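Local coordinates for SusD superfamily protein (Bacteroides thetaiotaomicron, PDB 3MCX), which is of unknown function but, as an outer-membrane SusD-family protein, probably takes part in capturing glycans at the cell surface, at residues Asp296-Leu301 with Met329-Tyr334; Ser188-Glu193 with Gly197-Trp202; Leu361-Ala366 with Gln378-Asp383; Pro87-Tyr92 with Gln463-Ala468. All coordinates share one frame; numbering follows the deposited sequence.

The four contacts lie apart in the chain, and none touches another. Interaction 3, between two neighbouring helices, is buried and made by apolar side chains, whereas interactions 1, 2 and 4 are partly buried and mix chemistries: a leucine resting on a turn backbone in interaction 1, three direct hydrogen bonds at a helix start in interaction 2, and one indole-carboxylate bond with a bridging water in interaction 4. Shared neighbours connect them, since helix 218-231 meets side chains of interactions 2 and 3, and helix 115-140 those of interactions 2 and 4. In sequence, interaction 4 spans the other three. Zinc ions are bound by residues of interactions 1 and 3.

Interaction 1 (Asp296-Leu301 with Met329-Tyr334); sequences DFLNLL and MHEKVY. With ZN (zinc ion), chain D.
Leu298 points at the 329-334 segment with CG anti to its own carbonyl carbon (chi1 -67°) and CD1 anti to CA (chi2 -175°), a shape that sets both methyls against the backbone of an inverse gamma turn centred on Lys332. The turn is closed by a weak bond from Val333 N to Glu331 O. Its central carbonyl meets the leucine: Leu298 CD2 lies 3.5 Å from Lys332 O, and Leu298 CD1 is 3.8 Å from the same oxygen. This oxygen is buried by the contact and has no hydrogen-bonding partner in the model, so the methyls shield a polar atom without satisfying it. Apolar packing adds less, with Leu298 CD1 4.1 Å from Val333 CG1 and 4.3 Å from Glu331 CB.

At the end of the turn, Val333 and Tyr334 both face Lys314 in a classic beta bulge, and the Val333 backbone is hydrogen-bonded to the backbone of Leu293, just ahead of helix 295-301. Leu298 and Lys332 also both touch Thr313, which places the contact where that helix meets the short strand 313-314.

The loop entering the turn carries a metal ligand. Together with Glu315 and Glu319, His330 holds a zinc ion, with His330 ND1 2.0 Å from the metal.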
# COMPACT_ATOMS: atom_id res chain seq x y z
N ASP A 296 8.22 19.37 -0.09
CA ASP A 296 8.30 18.76 -1.44
C ASP A 296 6.91 18.51 -1.99
O ASP A 296 6.65 18.81 -3.14
CB ASP A 296 9.09 17.44 -1.45
CG ASP A 296 10.40 17.50 -0.68
OD1 ASP A 296 10.39 17.62 0.58
OD2 ASP A 296 11.45 17.40 -1.34
N PHE A 297 6.02 17.93 -1.18
CA PHE A 297 4.68 17.65 -1.63
C PHE A 297 3.88 18.91 -1.90
O PHE A 297 3.22 19.04 -2.93
CB PHE A 297 3.92 16.79 -0.61
CG PHE A 297 2.54 16.43 -1.11
CD1 PHE A 297 2.40 15.54 -2.16
CD2 PHE A 297 1.41 17.07 -0.61
CE1 PHE A 297 1.14 15.25 -2.68
CE2 PHE A 297 0.18 16.80 -1.12
CZ PHE A 297 0.04 15.89 -2.17
N LEU A 298 3.90 19.85 -0.96
CA LEU A 298 3.12 21.09 -1.15
C LEU A 298 3.61 21.83 -2.38
O LEU A 298 2.82 22.37 -3.14
CB LEU A 298 3.13 21.98 0.11
CG LEU A 298 2.39 21.37 1.33
CD1 LEU A 298 2.36 22.41 2.47
CD2 LEU A 298 0.97 20.89 0.97
N ASN A 299 4.92 21.88 -2.57
CA ASN A 299 5.46 22.57 -3.76
C ASN A 299 4.94 21.88 -5.03
O ASN A 299 4.56 22.54 -6.00
CB ASN A 299 6.99 22.58 -3.76
CG ASN A 299 7.59 23.65 -2.84
OD1 ASN A 299 6.89 24.52 -2.31
ND2 ASN A 299 8.89 23.55 -2.63
N LEU A 300 4.94 20.55 -5.05
CA LEU A 300 4.45 19.79 -6.22
C LEU A 300 2.98 20.11 -6.47
O LEU A 300 2.58 20.40 -7.59
CB LEU A 300 4.62 18.30 -6.00
CG LEU A 300 4.02 17.40 -7.07
CD1 LEU A 300 4.69 17.57 -8.43
CD2 LEU A 300 4.12 15.94 -6.64
N LEU A 301 2.16 20.03 -5.43
CA LEU A 301 0.72 20.29 -5.60
C LEU A 301 0.43 21.74 -6.01
O LEU A 301 -0.47 22.00 -6.81
CB LEU A 301 -0.04 19.95 -4.31
CG LEU A 301 -1.52 19.61 -4.46
CD1 LEU A 301 -1.77 18.35 -5.32
CD2 LEU A 301 -2.11 19.40 -3.07
N MSE A 329 4.73 25.65 10.71
CA MSE A 329 3.72 26.07 11.72
C MSE A 329 2.34 26.36 11.12
O MSE A 329 1.29 25.79 11.63
CB MSE A 329 4.20 27.27 12.51
CG MSE A 329 3.22 27.72 13.60
SE MSE A 329 3.84 29.14 14.70
CE MSE A 329 4.76 28.09 16.00
N HIS A 330 2.30 27.20 10.09
CA HIS A 330 1.02 27.62 9.46
C HIS A 330 0.85 27.00 8.03
O HIS A 330 -0.05 27.42 7.27
CB HIS A 330 0.82 29.13 9.51
CG HIS A 330 0.79 29.66 10.91
ND1 HIS A 330 -0.36 29.68 11.70
CD2 HIS A 330 1.79 30.17 11.67
CE1 HIS A 330 -0.03 30.17 12.89
NE2 HIS A 330 1.25 30.49 12.88
N GLU A 331 1.66 26.01 7.69
CA GLU A 331 1.51 25.39 6.40
C GLU A 331 0.45 24.29 6.39
O GLU A 331 0.10 23.73 7.42
CB GLU A 331 2.88 24.85 5.96
CG GLU A 331 3.95 25.92 5.84
CD GLU A 331 3.61 26.93 4.80
OE1 GLU A 331 3.23 26.52 3.68
OE2 GLU A 331 3.67 28.12 5.18
N LYS A 332 -0.09 23.98 5.22
CA LYS A 332 -1.15 23.00 5.09
C LYS A 332 -0.59 21.58 5.05
O LYS A 332 -0.70 20.86 4.05
CB LYS A 332 -2.02 23.34 3.89
CG LYS A 332 -2.72 24.63 4.03
CD LYS A 332 -3.65 24.91 2.84
CE LYS A 332 -4.35 26.27 2.98
NZ LYS A 332 -5.44 26.34 1.94
N VAL A 333 0.00 21.16 6.18
CA VAL A 333 0.76 19.92 6.22
C VAL A 333 -0.02 18.72 6.76
O VAL A 333 0.53 17.64 6.84
CB VAL A 333 2.06 20.10 7.04
CG1 VAL A 333 2.93 21.19 6.38
CG2 VAL A 333 1.77 20.40 8.55
N TYR A 334 -1.32 18.87 7.03
CA TYR A 334 -2.11 17.73 7.50
C TYR A 334 -2.90 17.15 6.33
O TYR A 334 -3.56 17.90 5.62
CB TYR A 334 -3.04 18.14 8.65
CG TYR A 334 -2.26 18.52 9.89
CD1 TYR A 334 -1.70 19.74 10.01
CD2 TYR A 334 -2.05 17.60 10.94
CE1 TYR A 334 -0.94 20.09 11.10
CE2 TYR A 334 -1.28 17.95 12.05
CZ TYR A 334 -0.77 19.21 12.15
OH TYR A 334 -0.03 19.62 13.25
ZN ZN D . -2.25 29.55 11.21

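Interaction 2 (Ser188-Glu193 with Gly197-Trp202); sequences SGLRQE and GYINYW
Gln192, Tyr201 and Leu190 bury the most surface where the loop following helix 172-186 folds over the start of helix 201-214, a helix N-terminus capped by Asn200. The Gln192 side chain is bent at chi2 (-75°), which brings its amide back alongside the Tyr201 side chain. Its OE1 sits over one face of the Tyr201 ring, 3.3 Å from Tyr201 CG, while Gln192 NE2 lies 3.5 Å from Trp202 CZ2. The phenol end of Tyr201 is held by Asp227.

Leu190 packs against backbone as much as side chain: Leu190 CB is 3.6 Å from Tyr201 N, and its methyls rest near the carbonyls of Ile199 and Asn200. Next to it, Tyr201 N gives Arg191 O a nearly straight bond of 2.9 Å (168°). A water joins Arg191 N to Ile199 O.

The indole N-H of Trp202 uses Gln192 O, which lies almost in the ring plane, at 2.8 Å from Trp202 NE1. Replacing Trp202 by an alanine would probably leave the Gln192 carbonyl without this donor and open a gap beside Gln192 NE2.

Asn200 serves both the helix and the loop. Its OD1 caps the helix by accepting from Ala203 N. Its amide nitrogen, which has Tyr236 OH as a further partner, returns to the loop, where Asn200 ND2 approaches Glu193 O at 2.9 Å from above the carbonyl plane (46° out of it).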
# COMPACT_ATOMS: atom_id res chain seq x y z
N SER A 188 -10.54 -17.30 -11.39
CA SER A 188 -11.77 -17.92 -11.89
C SER A 188 -12.79 -18.26 -10.79
O SER A 188 -13.98 -18.43 -11.06
CB SER A 188 -11.45 -19.15 -12.75
OG SER A 188 -10.85 -20.16 -11.98
N GLY A 189 -12.33 -18.37 -9.55
CA GLY A 189 -13.21 -18.62 -8.42
C GLY A 189 -13.78 -17.41 -7.72
O GLY A 189 -14.68 -17.56 -6.91
N LEU A 190 -13.26 -16.21 -8.02
CA LEU A 190 -13.68 -14.97 -7.33
C LEU A 190 -15.00 -14.45 -7.90
O LEU A 190 -15.36 -14.71 -9.06
CB LEU A 190 -12.61 -13.91 -7.51
CG LEU A 190 -11.23 -14.20 -6.92
CD1 LEU A 190 -10.20 -13.17 -7.36
CD2 LEU A 190 -11.30 -14.21 -5.42
N ARG A 191 -15.71 -13.69 -7.08
CA ARG A 191 -16.93 -13.02 -7.50
C ARG A 191 -16.64 -12.04 -8.62
O ARG A 191 -15.59 -11.37 -8.61
CB ARG A 191 -17.52 -12.20 -6.35
CG ARG A 191 -18.02 -12.99 -5.19
CD ARG A 191 -18.89 -12.10 -4.33
NE ARG A 191 -19.09 -12.64 -2.99
CZ ARG A 191 -19.99 -13.56 -2.66
NH1 ARG A 191 -20.81 -14.08 -3.58
NH2 ARG A 191 -20.07 -13.95 -1.39
N GLN A 192 -17.58 -11.93 -9.56
CA GLN A 192 -17.56 -10.88 -10.58
C GLN A 192 -18.29 -9.61 -10.09
O GLN A 192 -18.01 -8.51 -10.57
CB GLN A 192 -18.20 -11.38 -11.87
CG GLN A 192 -17.40 -12.49 -12.59
CD GLN A 192 -16.16 -11.97 -13.31
OE1 GLN A 192 -15.03 -12.46 -13.09
NE2 GLN A 192 -16.36 -10.98 -14.14
N GLU A 193 -19.21 -9.78 -9.15
CA GLU A 193 -19.98 -8.65 -8.63
C GLU A 193 -19.19 -7.86 -7.61
O GLU A 193 -18.20 -8.34 -7.04
CB GLU A 193 -21.28 -9.13 -8.00
CG GLU A 193 -22.23 -9.79 -8.98
CD GLU A 193 -22.60 -8.90 -10.21
OE1 GLU A 193 -22.81 -7.68 -10.08
OE2 GLU A 193 -22.67 -9.45 -11.33
N GLY A 197 -15.74 -5.09 1.23
CA GLY A 197 -15.07 -5.65 2.38
C GLY A 197 -14.20 -6.84 2.06
O GLY A 197 -13.48 -7.31 2.93
N TYR A 198 -14.29 -7.32 0.82
CA TYR A 198 -13.71 -8.61 0.40
C TYR A 198 -13.12 -8.51 -0.99
O TYR A 198 -13.40 -7.56 -1.72
CB TYR A 198 -14.80 -9.67 0.34
CG TYR A 198 -15.56 -9.82 1.61
CD1 TYR A 198 -14.95 -10.33 2.74
CD2 TYR A 198 -16.90 -9.45 1.69
CE1 TYR A 198 -15.64 -10.49 3.92
CE2 TYR A 198 -17.60 -9.60 2.88
CZ TYR A 198 -16.96 -10.12 3.98
OH TYR A 198 -17.63 -10.28 5.16
N ILE A 199 -12.32 -9.50 -1.38
CA ILE A 199 -11.65 -9.51 -2.67
C ILE A 199 -12.50 -10.16 -3.74
O ILE A 199 -12.96 -11.29 -3.57
CB ILE A 199 -10.32 -10.29 -2.57
CG1 ILE A 199 -9.37 -9.53 -1.65
CG2 ILE A 199 -9.70 -10.49 -3.94
CD1 ILE A 199 -8.21 -10.37 -1.13
N ASN A 200 -12.74 -9.44 -4.85
CA ASN A 200 -13.38 -9.98 -6.04
C ASN A 200 -12.40 -10.00 -7.23
O ASN A 200 -11.22 -9.67 -7.07
CB ASN A 200 -14.67 -9.22 -6.35
CG ASN A 200 -14.43 -7.81 -6.89
OD1 ASN A 200 -13.29 -7.36 -7.03
ND2 ASN A 200 -15.54 -7.09 -7.17
N TYR A 201 -12.91 -10.41 -8.39
CA TYR A 201 -12.08 -10.55 -9.59
C TYR A 201 -11.38 -9.22 -9.93
O TYR A 201 -10.20 -9.22 -10.29
CB TYR A 201 -12.94 -11.06 -10.76
CG TYR A 201 -12.22 -11.10 -12.09
CD1 TYR A 201 -12.21 -10.00 -12.93
CD2 TYR A 201 -11.54 -12.25 -12.49
CE1 TYR A 201 -11.55 -10.06 -14.15
CE2 TYR A 201 -10.89 -12.31 -13.70
CZ TYR A 201 -10.89 -11.22 -14.52
OH TYR A 201 -10.22 -11.31 -15.70
N TRP A 202 -12.14 -8.14 -9.86
CA TRP A 202 -11.64 -6.80 -10.23
C TRP A 202 -10.52 -6.37 -9.30
O TRP A 202 -9.51 -5.84 -9.78
CB TRP A 202 -12.81 -5.79 -10.30
CG TRP A 202 -13.90 -6.35 -11.13
CD1 TRP A 202 -15.11 -6.82 -10.70
CD2 TRP A 202 -13.83 -6.64 -12.53
NE1 TRP A 202 -15.80 -7.33 -11.75
CE2 TRP A 202 -15.04 -7.27 -12.89
CE3 TRP A 202 -12.87 -6.43 -13.53
CZ2 TRP A 202 -15.32 -7.68 -14.19
CZ3 TRP A 202 -13.14 -6.83 -14.82
CH2 TRP A 202 -14.36 -7.47 -15.14
O HOH W 1 -14.77 -13.27 -4.36

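Interaction 3 (Leu361-Ala366 with Gln378-Asp383); sequences LNAAEA and QGYLND. With ZN (zinc ion), chain E.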
# COMPACT_ATOMS: atom_id res chain seq x y z
N LEU A 361 -3.48 4.76 -13.53
CA LEU A 361 -2.08 5.22 -13.48
C LEU A 361 -1.10 4.08 -13.79
O LEU A 361 -0.13 4.29 -14.51
CB LEU A 361 -1.79 5.93 -12.14
CG LEU A 361 -2.51 7.28 -12.00
CD1 LEU A 361 -2.61 7.66 -10.52
CD2 LEU A 361 -1.85 8.38 -12.91
N ASN A 362 -1.40 2.90 -13.29
CA ASN A 362 -0.62 1.68 -13.61
C ASN A 362 -0.65 1.41 -15.09
O ASN A 362 0.37 1.11 -15.69
CB ASN A 362 -1.17 0.45 -12.86
CG ASN A 362 -0.87 0.47 -11.37
OD1 ASN A 362 -0.13 1.32 -10.87
ND2 ASN A 362 -1.46 -0.51 -10.63
N ALA A 363 -1.83 1.51 -15.71
CA ALA A 363 -1.91 1.35 -17.16
C ALA A 363 -1.10 2.42 -17.91
O ALA A 363 -0.42 2.11 -18.89
CB ALA A 363 -3.40 1.36 -17.64
N ALA A 364 -1.21 3.67 -17.49
CA ALA A 364 -0.49 4.73 -18.16
C ALA A 364 1.03 4.49 -18.11
O ALA A 364 1.69 4.60 -19.15
CB ALA A 364 -0.83 6.08 -17.56
N GLU A 365 1.53 4.13 -16.94
CA GLU A 365 2.96 3.90 -16.73
C GLU A 365 3.41 2.64 -17.51
O GLU A 365 4.41 2.67 -18.21
CB GLU A 365 3.30 3.78 -15.25
CG GLU A 365 4.78 3.66 -14.94
CD GLU A 365 5.08 3.58 -13.46
OE1 GLU A 365 4.20 3.87 -12.61
OE2 GLU A 365 6.23 3.17 -13.14
N ALA A 366 2.64 1.56 -17.41
CA ALA A 366 2.99 0.33 -18.11
C ALA A 366 3.00 0.55 -19.62
O ALA A 366 3.87 0.03 -20.32
CB ALA A 366 2.04 -0.81 -17.74
N GLN A 378 -1.76 7.21 -22.74
CA GLN A 378 -1.80 8.65 -22.53
C GLN A 378 -3.23 9.08 -22.15
O GLN A 378 -3.44 9.89 -21.23
CB GLN A 378 -1.24 9.30 -23.80
CG GLN A 378 -1.80 10.54 -24.27
CD GLN A 378 -1.29 10.84 -25.68
OE1 GLN A 378 -0.35 10.20 -26.17
NE2 GLN A 378 -1.91 11.79 -26.32
N GLY A 379 -4.21 8.45 -22.78
CA GLY A 379 -5.62 8.69 -22.47
C GLY A 379 -5.93 8.38 -21.03
O GLY A 379 -6.69 9.10 -20.38
N TYR A 380 -5.35 7.30 -20.51
CA TYR A 380 -5.63 6.92 -19.12
C TYR A 380 -5.05 7.92 -18.13
O TYR A 380 -5.66 8.22 -17.09
CB TYR A 380 -5.14 5.50 -18.81
CG TYR A 380 -5.82 4.42 -19.60
CD1 TYR A 380 -7.20 4.46 -19.87
CD2 TYR A 380 -5.10 3.32 -20.09
CE1 TYR A 380 -7.82 3.45 -20.60
CE2 TYR A 380 -5.73 2.31 -20.79
CZ TYR A 380 -7.08 2.37 -21.04
OH TYR A 380 -7.70 1.35 -21.76
N LEU A 381 -3.86 8.43 -18.43
CA LEU A 381 -3.30 9.51 -17.62
C LEU A 381 -4.23 10.72 -17.65
O LEU A 381 -4.52 11.32 -16.61
CB LEU A 381 -1.90 9.93 -18.09
CG LEU A 381 -1.28 11.02 -17.20
CD1 LEU A 381 -1.14 10.60 -15.73
CD2 LEU A 381 0.06 11.53 -17.82
N ASN A 382 -4.71 11.07 -18.82
CA ASN A 382 -5.61 12.22 -18.98
C ASN A 382 -6.97 12.01 -18.31
O ASN A 382 -7.59 12.97 -17.86
CB ASN A 382 -5.74 12.63 -20.44
CG ASN A 382 -4.51 13.38 -20.93
OD1 ASN A 382 -3.78 13.99 -20.13
ND2 ASN A 382 -4.25 13.32 -22.24
N ASP A 383 -7.41 10.75 -18.19
CA ASP A 383 -8.63 10.43 -17.42
C ASP A 383 -8.50 10.86 -15.97
O ASP A 383 -9.47 11.24 -15.36
CB ASP A 383 -8.95 8.94 -17.49
CG ASP A 383 -9.68 8.56 -18.75
OD1 ASP A 383 -10.60 9.30 -19.14
OD2 ASP A 383 -9.34 7.51 -19.37
ZN ZN E . -12.00 8.76 -20.52
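Leu361 and Leu381 meet through their methyls, Leu361 CD2 lying 3.7 Å from Leu381 CD1 as the two side chains cross obliquely. Although the Leu361 CB leaves its helix away from the partner, its CD2 branch comes back toward it. Leu381 has CG anti to the backbone N (chi1 -177°), and its CD1 meets that methyl. Nearer the middle of the contact, Ala364 CB points toward the partner helix and lies 4.0 Å from Leu381 CB and 3.9 Å from Leu381 N, so the alanine methyl abuts the other helix's backbone. Ala363 CB, one residue earlier, approaches the Tyr380 ring obliquely at its CD2 corner, 3.6 Å away.

These are neighbouring helices of an antiparallel hairpin, 356-370 and 374-385, in the TPR-like helical part expected of a SusD-family protein. Their local axes come as close as 7.8 Å with N-to-C directions 146° apart, an approach consistent with the small side chains of Ala363 and Ala364. The side chains that meet are apolar, and every touching residue is buried.

Outside the pair, Tyr380 also packs on helix 218-231, and Leu381 on Val396 and Phe401. On its CD1 side the edge of the Tyr380 ring faces the Asp383 carboxylate: Asp383 OD2 lies in the ring plane, 3.8 Å from Tyr380 CD1. The other carboxylate oxygen, Asp383 OD1, binds a zinc ion at 2.0 Å, while Asp383 OD2 remains 3.2 Å from the metal.

Interaction 4 (Pro87-Tyr92 with Gln463-Ala468); sequences PWNTVY and QSEIDA. With GOL (glycerol), chain K.
A polar, partly buried contact between Trp88 and Glu465 brings helix 81-106 beside the short helix 463-468 near the C-terminus. Trp88 NE1 donates to Glu465 OE2 at 3.1 Å, a bent bond (138°) that meets the carboxylate from above its plane. The ring and carboxylate planes stand 45° apart. Glu465 CG, anti to the carbonyl carbon (chi1 -64°), lies 3.5 Å from Trp88 NE1, and the bend at chi2 turns the carboxylate to the indole N-H. A water links the helices to one side, donating to Asn89 OD1 and Glu465 OE2 and accepting from Ser464 OG.

Trp88 is set in place by Tyr92 CE2 over one face of its indole and by an edge-to-face contact with Phe140 of helix 115-140. A phenylalanine in its place would lack the indole N-H, and the Glu465 carboxylate would probably lose its direct link to helix 81-106.

A glycerol, probably from the crystallisation liquor, accepts from Trp88 NE1 through O2 at 2.8 Å, but its very short approaches to Glu465 OE2 make its placement doubtful. If it holds, glycerol C3 over the centre of the Tyr92 ring resembles the stacking of sugars on aromatic side chains in carbohydrate-binding sites.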
# COMPACT_ATOMS: atom_id res chain seq x y z
N PRO A 87 5.42 -6.38 12.20
CA PRO A 87 4.98 -6.48 10.80
C PRO A 87 5.34 -7.77 10.10
O PRO A 87 4.56 -8.25 9.29
CB PRO A 87 5.60 -5.23 10.15
CG PRO A 87 5.78 -4.26 11.33
CD PRO A 87 6.17 -5.14 12.46
N TRP A 88 6.49 -8.33 10.43
CA TRP A 88 6.88 -9.64 9.90
C TRP A 88 5.95 -10.74 10.42
O TRP A 88 5.37 -11.51 9.65
CB TRP A 88 8.31 -9.93 10.33
CG TRP A 88 8.87 -11.26 9.93
CD1 TRP A 88 8.75 -12.40 10.62
CD2 TRP A 88 9.74 -11.55 8.82
NE1 TRP A 88 9.46 -13.43 10.01
CE2 TRP A 88 10.07 -12.91 8.90
CE3 TRP A 88 10.22 -10.79 7.76
CZ2 TRP A 88 10.91 -13.54 7.96
CZ3 TRP A 88 11.05 -11.40 6.82
CH2 TRP A 88 11.40 -12.74 6.94
N ASN A 89 5.82 -10.82 11.74
CA ASN A 89 5.11 -11.93 12.36
C ASN A 89 3.62 -11.86 12.01
O ASN A 89 2.97 -12.88 11.86
CB ASN A 89 5.27 -11.94 13.88
CG ASN A 89 6.61 -12.47 14.35
OD1 ASN A 89 7.33 -13.13 13.59
ND2 ASN A 89 6.91 -12.26 15.61
N THR A 90 3.08 -10.65 11.93
CA THR A 90 1.64 -10.50 11.68
C THR A 90 1.29 -10.97 10.28
O THR A 90 0.26 -11.63 10.09
CB THR A 90 1.17 -9.06 11.96
OG1 THR A 90 1.58 -8.70 13.30
CG2 THR A 90 -0.35 -8.90 11.78
N VAL A 91 2.10 -10.59 9.27
CA VAL A 91 1.82 -11.03 7.91
C VAL A 91 2.00 -12.53 7.78
O VAL A 91 1.19 -13.20 7.13
CB VAL A 91 2.56 -10.20 6.85
CG1 VAL A 91 2.22 -10.73 5.46
CG2 VAL A 91 2.16 -8.72 6.96
N TYR A 92 3.02 -13.09 8.43
CA TYR A 92 3.17 -14.54 8.41
C TYR A 92 2.00 -15.25 9.10
O TYR A 92 1.62 -16.35 8.73
CB TYR A 92 4.53 -15.00 8.97
CG TYR A 92 5.58 -15.02 7.91
CD1 TYR A 92 5.51 -15.95 6.90
CD2 TYR A 92 6.61 -14.08 7.88
CE1 TYR A 92 6.44 -15.97 5.89
CE2 TYR A 92 7.54 -14.08 6.88
CZ TYR A 92 7.45 -15.02 5.87
OH TYR A 92 8.35 -14.98 4.83
N GLN A 463 15.46 -9.77 14.28
CA GLN A 463 16.50 -10.44 14.99
C GLN A 463 16.03 -11.77 15.58
O GLN A 463 16.81 -12.70 15.71
CB GLN A 463 17.10 -9.59 16.14
CG GLN A 463 18.35 -10.11 16.72
CD GLN A 463 19.50 -10.16 15.74
OE1 GLN A 463 19.60 -9.26 14.89
NE2 GLN A 463 20.37 -11.16 15.86
N SER A 464 14.74 -11.84 15.91
CA SER A 464 14.14 -13.08 16.42
C SER A 464 14.37 -14.22 15.41
O SER A 464 14.72 -15.33 15.81
CB SER A 464 12.64 -12.88 16.63
OG SER A 464 12.00 -12.29 15.53
N GLU A 465 14.19 -13.92 14.13
CA GLU A 465 14.48 -14.94 13.09
C GLU A 465 15.93 -15.30 12.96
O GLU A 465 16.30 -16.46 12.81
CB GLU A 465 13.94 -14.47 11.73
CG GLU A 465 12.47 -14.33 11.66
CD GLU A 465 11.70 -15.66 11.65
OE1 GLU A 465 12.23 -16.75 11.35
OE2 GLU A 465 10.54 -15.57 12.03
N ILE A 466 16.79 -14.28 12.98
CA ILE A 466 18.22 -14.51 12.89
C ILE A 466 18.74 -15.35 14.04
O ILE A 466 19.51 -16.30 13.84
CB ILE A 466 18.99 -13.14 12.85
CG1 ILE A 466 18.51 -12.26 11.70
CG2 ILE A 466 20.50 -13.38 12.82
CD1 ILE A 466 18.64 -12.88 10.28
N ASP A 467 18.29 -15.04 15.24
CA ASP A 467 18.72 -15.76 16.44
C ASP A 467 18.27 -17.23 16.41
O ASP A 467 19.06 -18.13 16.79
CB ASP A 467 18.21 -15.05 17.72
CG ASP A 467 19.02 -13.77 18.07
OD1 ASP A 467 20.15 -13.63 17.58
OD2 ASP A 467 18.52 -12.95 18.87
N ALA A 468 17.05 -17.46 15.89
CA ALA A 468 16.37 -18.78 15.96
C ALA A 468 16.73 -19.74 14.82
O ALA A 468 16.71 -20.95 15.01
CB ALA A 468 14.88 -18.58 15.94
C1 GOL K . 9.23 -18.13 10.91
O1 GOL K . 9.33 -17.56 12.22
C2 GOL K . 8.41 -17.14 10.09
O2 GOL K . 8.54 -15.95 10.80
C3 GOL K . 8.80 -16.97 8.62
O3 GOL K . 9.13 -18.22 8.04
O HOH W 2 10.01 -13.59 14.28